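Local coordinates for hypothetical protein (Pseudomonas aeruginosa, PDB 1U69), which is of unknown function but, with its PhnB-like domain of the glyoxalase clan, has been proposed as a potential drug-resistance protein, at residues Arg73-Asp85 and Trp109-Arg123. Numbering follows the deposited sequence.
Sequences RHSEAFSFQVATD and WCRDKWGISWQITPR
Phe80 lays its ring over one face of the Trp118 indole in an offset stack, the planes 30° apart and Phe80 CD2 sitting 3.4 Å from Trp118 CH2. Both rings leave their strands in the same direction, each with CG anti to its own carbonyl carbon. Val82 CG2 meets the edge of the same indole, 3.8 Å from Trp118 CE3. Ile116 CG1 sits over the middle of the His74 imidazole, a CH-pi contact of 3.4 Å to the ring centroid. Phe80, Val82 and Trp118 stand on one face of the sheet, in which strands 78-84 and 117-122 run parallel. A ladder of alternating backbone bonds runs from Phe80 N to Ser117 O as far as Thr84 O, which takes the N-H of Arg123, the first residue of the next helix. The straightest joins Val82 N to Gln119 O at 2.8 Å. The two strands are neighbours in a four-stranded mixed sheet with strand order 1-4-3-2, the βαβββ pattern of the glyoxalase clan, helix 87-99 making the crossover. Where the strands part, water 3 bridges Phe78 O and Ser117 N. Two salt bridges flank the ladder: Arg111 NH1 meets Glu76 OE2 on its syn side at 3.2 Å, and Arg123 NH1 reaches Asp85 OD1 from above the carboxylate plane at 2.9 Å. Ala83 CB lies over the guanidinium face of Arg123. Asp85 also pairs with Arg57 of the third subunit. At the indole edge, Asp112 OD2 accepts from Trp118 NE1 at 3.0 Å, fixing the indole's rotation, while Asp112 OD1 takes the N-H of Trp114 in an Asx turn and also that of Ile116. An antiparallel strand of the second subunit continues the sheet beyond strand 78-84, and the two Phe78 rings stack across that interface.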
loop_
_atom_site.group_PDB
_atom_site.type_symbol
_atom_site.label_atom_id
_atom_site.label_comp_id
_atom_site.label_asym_id
_atom_site.label_seq_id
_atom_site.Cartn_x
_atom_site.Cartn_y
_atom_site.Cartn_z
ATOM N N ARG A 73 17.796 -12.913 -18.371
ATOM C CA ARG A 73 16.628 -13.788 -18.245
ATOM C C ARG A 73 16.066 -13.728 -16.832
ATOM O O ARG A 73 16.818 -13.584 -15.866
ATOM C CB ARG A 73 17.021 -15.233 -18.560
ATOM C CG ARG A 73 17.451 -15.387 -19.996
ATOM C CD ARG A 73 17.753 -16.803 -20.463
ATOM N NE ARG A 73 16.993 -17.212 -21.654
ATOM C CZ ARG A 73 16.813 -16.501 -22.783
ATOM N NH1 ARG A 73 17.328 -15.274 -22.956
ATOM N NH2 ARG A 73 16.087 -17.034 -23.764
ATOM N N HIS A 74 14.748 -13.848 -16.731
ATOM C CA HIS A 74 14.059 -13.850 -15.427
ATOM C C HIS A 74 14.230 -15.183 -14.692
ATOM O O HIS A 74 14.493 -16.222 -15.288
ATOM C CB HIS A 74 12.551 -13.537 -15.592
ATOM C CG HIS A 74 12.294 -12.123 -15.996
ATOM N ND1 HIS A 74 12.481 -11.062 -15.141
ATOM C CD2 HIS A 74 11.948 -11.584 -17.190
ATOM C CE1 HIS A 74 12.254 -9.932 -15.789
ATOM N NE2 HIS A 74 11.935 -10.220 -17.032
ATOM N N SER A 75 14.074 -15.132 -13.377
ATOM C CA SER A 75 13.943 -16.335 -12.562
ATOM C C SER A 75 13.152 -16.071 -11.301
ATOM O O SER A 75 12.786 -14.931 -11.024
ATOM C CB SER A 75 15.310 -16.901 -12.196
ATOM O OG SER A 75 15.866 -16.243 -11.065
ATOM N N GLU A 76 12.937 -17.130 -10.529
ATOM C CA GLU A 76 12.111 -17.086 -9.328
ATOM C C GLU A 76 12.728 -16.250 -8.215
ATOM O O GLU A 76 12.106 -16.072 -7.180
ATOM C CB GLU A 76 11.880 -18.491 -8.779
ATOM C CG GLU A 76 10.858 -19.285 -9.585
ATOM C CD GLU A 76 11.450 -20.078 -10.721
ATOM O OE1 GLU A 76 12.611 -19.842 -11.133
ATOM O OE2 GLU A 76 10.700 -20.959 -11.250
ATOM N N ALA A 77 13.951 -15.771 -8.415
ATOM C CA ALA A 77 14.558 -14.823 -7.482
ATOM C C ALA A 77 13.646 -13.612 -7.261
ATOM O O ALA A 77 13.605 -13.050 -6.162
ATOM C CB ALA A 77 15.937 -14.390 -7.976
ATOM N N PHE A 78 12.897 -13.237 -8.299
ATOM C CA PHE A 78 11.857 -12.206 -8.185
ATOM C C PHE A 78 10.513 -12.790 -8.552
ATOM O O PHE A 78 10.406 -13.546 -9.528
ATOM C CB PHE A 78 12.138 -11.028 -9.114
ATOM C CG PHE A 78 10.940 -10.152 -9.338
ATOM C CD1 PHE A 78 10.611 -9.171 -8.440
ATOM C CD2 PHE A 78 10.118 -10.332 -10.440
ATOM C CE1 PHE A 78 9.486 -8.369 -8.651
ATOM C CE2 PHE A 78 8.999 -9.569 -10.631
ATOM C CZ PHE A 78 8.680 -8.583 -9.747
ATOM N N SER A 79 9.479 -12.405 -7.806
ATOM C CA SER A 79 8.110 -12.698 -8.198
ATOM C C SER A 79 7.144 -11.646 -7.641
ATOM O O SER A 79 7.430 -10.983 -6.647
ATOM C CB SER A 79 7.665 -14.091 -7.718
ATOM O OG SER A 79 7.793 -14.217 -6.312
ATOM N N PHE A 80 6.008 -11.501 -8.310
ATOM C CA PHE A 80 4.863 -10.742 -7.782
ATOM C C PHE A 80 4.014 -11.749 -7.020
ATOM O O PHE A 80 3.693 -12.783 -7.560
ATOM C CB PHE A 80 4.000 -10.176 -8.906
ATOM C CG PHE A 80 4.586 -9.007 -9.641
ATOM C CD1 PHE A 80 4.706 -7.766 -9.025
ATOM C CD2 PHE A 80 4.915 -9.116 -10.986
ATOM C CE1 PHE A 80 5.204 -6.675 -9.728
ATOM C CE2 PHE A 80 5.409 -8.024 -11.693
ATOM C CZ PHE A 80 5.550 -6.815 -11.070
ATOM N N GLN A 81 3.653 -11.456 -5.780
ATOM C CA GLN A 81 2.692 -12.273 -5.053
ATOM C C GLN A 81 1.362 -11.532 -4.957
ATOM O O GLN A 81 1.252 -10.493 -4.353
ATOM C CB GLN A 81 3.195 -12.634 -3.660
ATOM C CG GLN A 81 2.254 -13.559 -2.918
ATOM C CD GLN A 81 2.797 -13.978 -1.574
ATOM O OE1 GLN A 81 3.537 -14.969 -1.466
ATOM N NE2 GLN A 81 2.428 -13.257 -0.551
ATOM N N VAL A 82 0.345 -12.100 -5.599
ATOM C CA VAL A 82 -0.962 -11.491 -5.729
ATOM C C VAL A 82 -1.903 -12.193 -4.767
ATOM O O VAL A 82 -2.071 -13.405 -4.825
ATOM C CB VAL A 82 -1.505 -11.627 -7.175
ATOM C CG1 VAL A 82 -2.905 -11.037 -7.268
ATOM C CG2 VAL A 82 -0.549 -10.969 -8.182
ATOM N N ALA A 83 -2.488 -11.419 -3.868
ATOM C CA ALA A 83 -3.392 -11.940 -2.849
ATOM C C ALA A 83 -4.787 -12.057 -3.435
ATOM O O ALA A 83 -5.302 -11.093 -3.988
ATOM C CB ALA A 83 -3.408 -11.032 -1.657
ATOM N N THR A 84 -5.404 -13.232 -3.319
ATOM C CA THR A 84 -6.772 -13.404 -3.854
ATOM C C THR A 84 -7.770 -13.695 -2.726
ATOM O O THR A 84 -7.433 -14.285 -1.702
ATOM C CB THR A 84 -6.826 -14.491 -4.949
ATOM O OG1 THR A 84 -6.259 -15.719 -4.472
ATOM C CG2 THR A 84 -5.956 -14.122 -6.133
ATOM N N ASP A 85 -9.025 -13.273 -2.898
ATOM C CA ASP A 85 -10.018 -13.453 -1.834
ATOM C C ASP A 85 -10.938 -14.661 -2.011
ATOM O O ASP A 85 -11.619 -15.039 -1.067
ATOM C CB ASP A 85 -10.893 -12.210 -1.683
ATOM C CG ASP A 85 -10.358 -11.230 -0.661
ATOM O OD1 ASP A 85 -9.420 -11.571 0.112
ATOM O OD2 ASP A 85 -10.841 -10.085 -0.571
ATOM N N TRP A 109 2.757 -20.700 -7.510
ATOM C CA TRP A 109 3.679 -20.101 -8.464
ATOM C C TRP A 109 3.347 -20.497 -9.898
ATOM O O TRP A 109 3.025 -21.657 -10.188
ATOM C CB TRP A 109 5.109 -20.535 -8.159
ATOM C CG TRP A 109 5.684 -20.024 -6.846
ATOM C CD1 TRP A 109 5.276 -20.328 -5.577
ATOM C CD2 TRP A 109 6.809 -19.153 -6.704
ATOM N NE1 TRP A 109 6.072 -19.689 -4.653
ATOM C CE2 TRP A 109 7.023 -18.958 -5.322
ATOM C CE3 TRP A 109 7.660 -18.503 -7.615
ATOM C CZ2 TRP A 109 8.053 -18.141 -4.831
ATOM C CZ3 TRP A 109 8.688 -17.695 -7.122
ATOM C CH2 TRP A 109 8.866 -17.529 -5.744
ATOM N N CYS A 110 3.484 -19.532 -10.795
ATOM C CA CYS A 110 3.398 -19.742 -12.225
ATOM C C CYS A 110 4.285 -18.700 -12.918
ATOM O O CYS A 110 4.965 -17.895 -12.255
ATOM C CB CYS A 110 1.939 -19.655 -12.677
ATOM S SG CYS A 110 1.154 -18.065 -12.336
ATOM N N ARG A 111 4.348 -18.766 -14.238
ATOM C CA ARG A 111 5.233 -17.931 -15.024
ATOM C C ARG A 111 4.495 -17.398 -16.233
ATOM O O ARG A 111 3.734 -18.126 -16.869
ATOM C CB ARG A 111 6.448 -18.744 -15.471
ATOM C CG ARG A 111 7.260 -19.260 -14.325
ATOM C CD ARG A 111 8.751 -19.245 -14.557
ATOM N NE ARG A 111 9.099 -20.166 -15.621
ATOM C CZ ARG A 111 9.707 -21.335 -15.458
ATOM N NH1 ARG A 111 10.081 -21.758 -14.244
ATOM N NH2 ARG A 111 9.941 -22.084 -16.524
ATOM N N ASP A 112 4.723 -16.131 -16.563
ATOM C CA ASP A 112 4.077 -15.553 -17.739
ATOM C C ASP A 112 4.891 -15.792 -19.018
ATOM O O ASP A 112 5.966 -16.397 -19.006
ATOM C CB ASP A 112 3.683 -14.077 -17.536
ATOM C CG ASP A 112 4.857 -13.114 -17.458
ATOM O OD1 ASP A 112 5.952 -13.415 -17.982
ATOM O OD2 ASP A 112 4.707 -11.968 -16.923
ATOM N N LYS A 113 4.332 -15.308 -20.122
ATOM C CA LYS A 113 4.894 -15.478 -21.452
ATOM C C LYS A 113 6.325 -14.979 -21.564
ATOM O O LYS A 113 7.085 -15.496 -22.380
ATOM C CB LYS A 113 4.010 -14.707 -22.444
ATOM C CG LYS A 113 4.468 -14.733 -23.883
ATOM C CD LYS A 113 3.381 -14.219 -24.810
ATOM C CE LYS A 113 3.803 -14.320 -26.261
ATOM N NZ LYS A 113 2.905 -13.548 -27.142
ATOM N N TRP A 114 6.684 -13.981 -20.749
ATOM C CA TRP A 114 7.980 -13.297 -20.817
ATOM C C TRP A 114 8.922 -13.823 -19.740
ATOM O O TRP A 114 10.037 -13.333 -19.581
ATOM C CB TRP A 114 7.753 -11.772 -20.735
ATOM C CG TRP A 114 6.773 -11.373 -21.794
ATOM C CD1 TRP A 114 7.045 -11.161 -23.115
ATOM C CD2 TRP A 114 5.351 -11.275 -21.663
ATOM N NE1 TRP A 114 5.884 -10.898 -23.805
ATOM C CE2 TRP A 114 4.829 -10.955 -22.937
ATOM C CE3 TRP A 114 4.461 -11.392 -20.591
ATOM C CZ2 TRP A 114 3.473 -10.768 -23.162
ATOM C CZ3 TRP A 114 3.122 -11.211 -20.815
ATOM C CH2 TRP A 114 2.633 -10.907 -22.095
ATOM N N GLY A 115 8.475 -14.867 -19.043
ATOM C CA GLY A 115 9.287 -15.573 -18.077
ATOM C C GLY A 115 9.244 -15.037 -16.667
ATOM O O GLY A 115 9.998 -15.530 -15.820
ATOM N N ILE A 116 8.375 -14.064 -16.398
ATOM C CA ILE A 116 8.301 -13.451 -15.065
ATOM C C ILE A 116 7.454 -14.329 -14.163
ATOM O O ILE A 116 6.418 -14.843 -14.583
ATOM C CB ILE A 116 7.733 -12.032 -15.178
ATOM C CG1 ILE A 116 8.768 -11.150 -15.886
ATOM C CG2 ILE A 116 7.350 -11.483 -13.811
ATOM C CD1 ILE A 116 8.198 -9.971 -16.545
ATOM N N SER A 117 7.896 -14.508 -12.929
ATOM C CA SER A 117 7.197 -15.345 -11.966
ATOM C C SER A 117 6.083 -14.583 -11.245
ATOM O O SER A 117 6.280 -13.469 -10.764
ATOM C CB SER A 117 8.168 -15.896 -10.916
ATOM O OG SER A 117 8.988 -16.948 -11.440
ATOM N N TRP A 118 4.912 -15.201 -11.183
ATOM C CA TRP A 118 3.777 -14.707 -10.416
ATOM C C TRP A 118 3.387 -15.773 -9.410
ATOM O O TRP A 118 3.513 -16.955 -9.701
ATOM C CB TRP A 118 2.584 -14.443 -11.346
ATOM C CG TRP A 118 2.829 -13.362 -12.328
ATOM C CD1 TRP A 118 3.520 -13.463 -13.496
ATOM C CD2 TRP A 118 2.414 -11.998 -12.224
ATOM N NE1 TRP A 118 3.554 -12.245 -14.133
ATOM C CE2 TRP A 118 2.882 -11.329 -13.373
ATOM C CE3 TRP A 118 1.683 -11.271 -11.276
ATOM C CZ2 TRP A 118 2.647 -9.977 -13.605
ATOM C CZ3 TRP A 118 1.459 -9.919 -11.505
ATOM C CH2 TRP A 118 1.947 -9.288 -12.656
ATOM N N GLN A 119 2.932 -15.349 -8.234
ATOM C CA GLN A 119 2.292 -16.226 -7.262
ATOM C C GLN A 119 0.845 -15.764 -7.115
ATOM O O GLN A 119 0.592 -14.598 -6.842
ATOM C CB GLN A 119 2.975 -16.144 -5.902
ATOM C CG GLN A 119 4.416 -16.615 -5.872
ATOM C CD GLN A 119 5.015 -16.369 -4.507
ATOM O OE1 GLN A 119 4.500 -16.894 -3.517
ATOM N NE2 GLN A 119 6.075 -15.557 -4.434
ATOM N N ILE A 120 -0.106 -16.669 -7.337
ATOM C CA ILE A 120 -1.505 -16.384 -7.134
ATOM C C ILE A 120 -1.864 -17.078 -5.827
ATOM O O ILE A 120 -2.036 -18.294 -5.783
ATOM C CB ILE A 120 -2.372 -16.882 -8.316
ATOM C CG1 ILE A 120 -1.813 -16.381 -9.669
ATOM C CG2 ILE A 120 -3.817 -16.465 -8.101
ATOM C CD1 ILE A 120 -1.610 -14.913 -9.786
ATOM N N THR A 121 -1.879 -16.281 -4.762
ATOM C CA THR A 121 -1.829 -16.766 -3.382
ATOM C C THR A 121 -3.058 -16.322 -2.599
ATOM O O THR A 121 -3.152 -15.176 -2.179
ATOM C CB THR A 121 -0.565 -16.216 -2.693
ATOM O OG1 THR A 121 0.592 -16.560 -3.461
ATOM C CG2 THR A 121 -0.337 -16.860 -1.325
ATOM N N PRO A 122 -4.011 -17.220 -2.394
ATOM C CA PRO A 122 -5.187 -16.869 -1.592
ATOM C C PRO A 122 -4.801 -16.317 -0.218
ATOM O O PRO A 122 -3.902 -16.856 0.418
ATOM C CB PRO A 122 -5.919 -18.206 -1.477
ATOM C CG PRO A 122 -5.532 -18.927 -2.698
ATOM C CD PRO A 122 -4.084 -18.593 -2.917
ATOM N N ARG A 123 -5.442 -15.234 0.229
ATOM C CA ARG A 123 -5.152 -14.702 1.559
ATOM C C ARG A 123 -5.344 -15.782 2.642
ATOM O O ARG A 123 -4.655 -15.775 3.657
ATOM C CB ARG A 123 -6.035 -13.488 1.869
ATOM C CG ARG A 123 -5.566 -12.210 1.204
ATOM C CD ARG A 123 -5.963 -10.912 1.956
ATOM N NE ARG A 123 -5.511 -9.700 1.259
ATOM C CZ ARG A 123 -6.071 -9.226 0.155
ATOM N NH1 ARG A 123 -7.102 -9.855 -0.395
ATOM N NH2 ARG A 123 -5.600 -8.133 -0.420
HETATM O O HOH W 1 12.990 -14.255 -19.144
HETATM O O HOH W 2 12.166 -17.346 -17.024
HETATM O O HOH W 3 10.608 -13.620 -12.231
#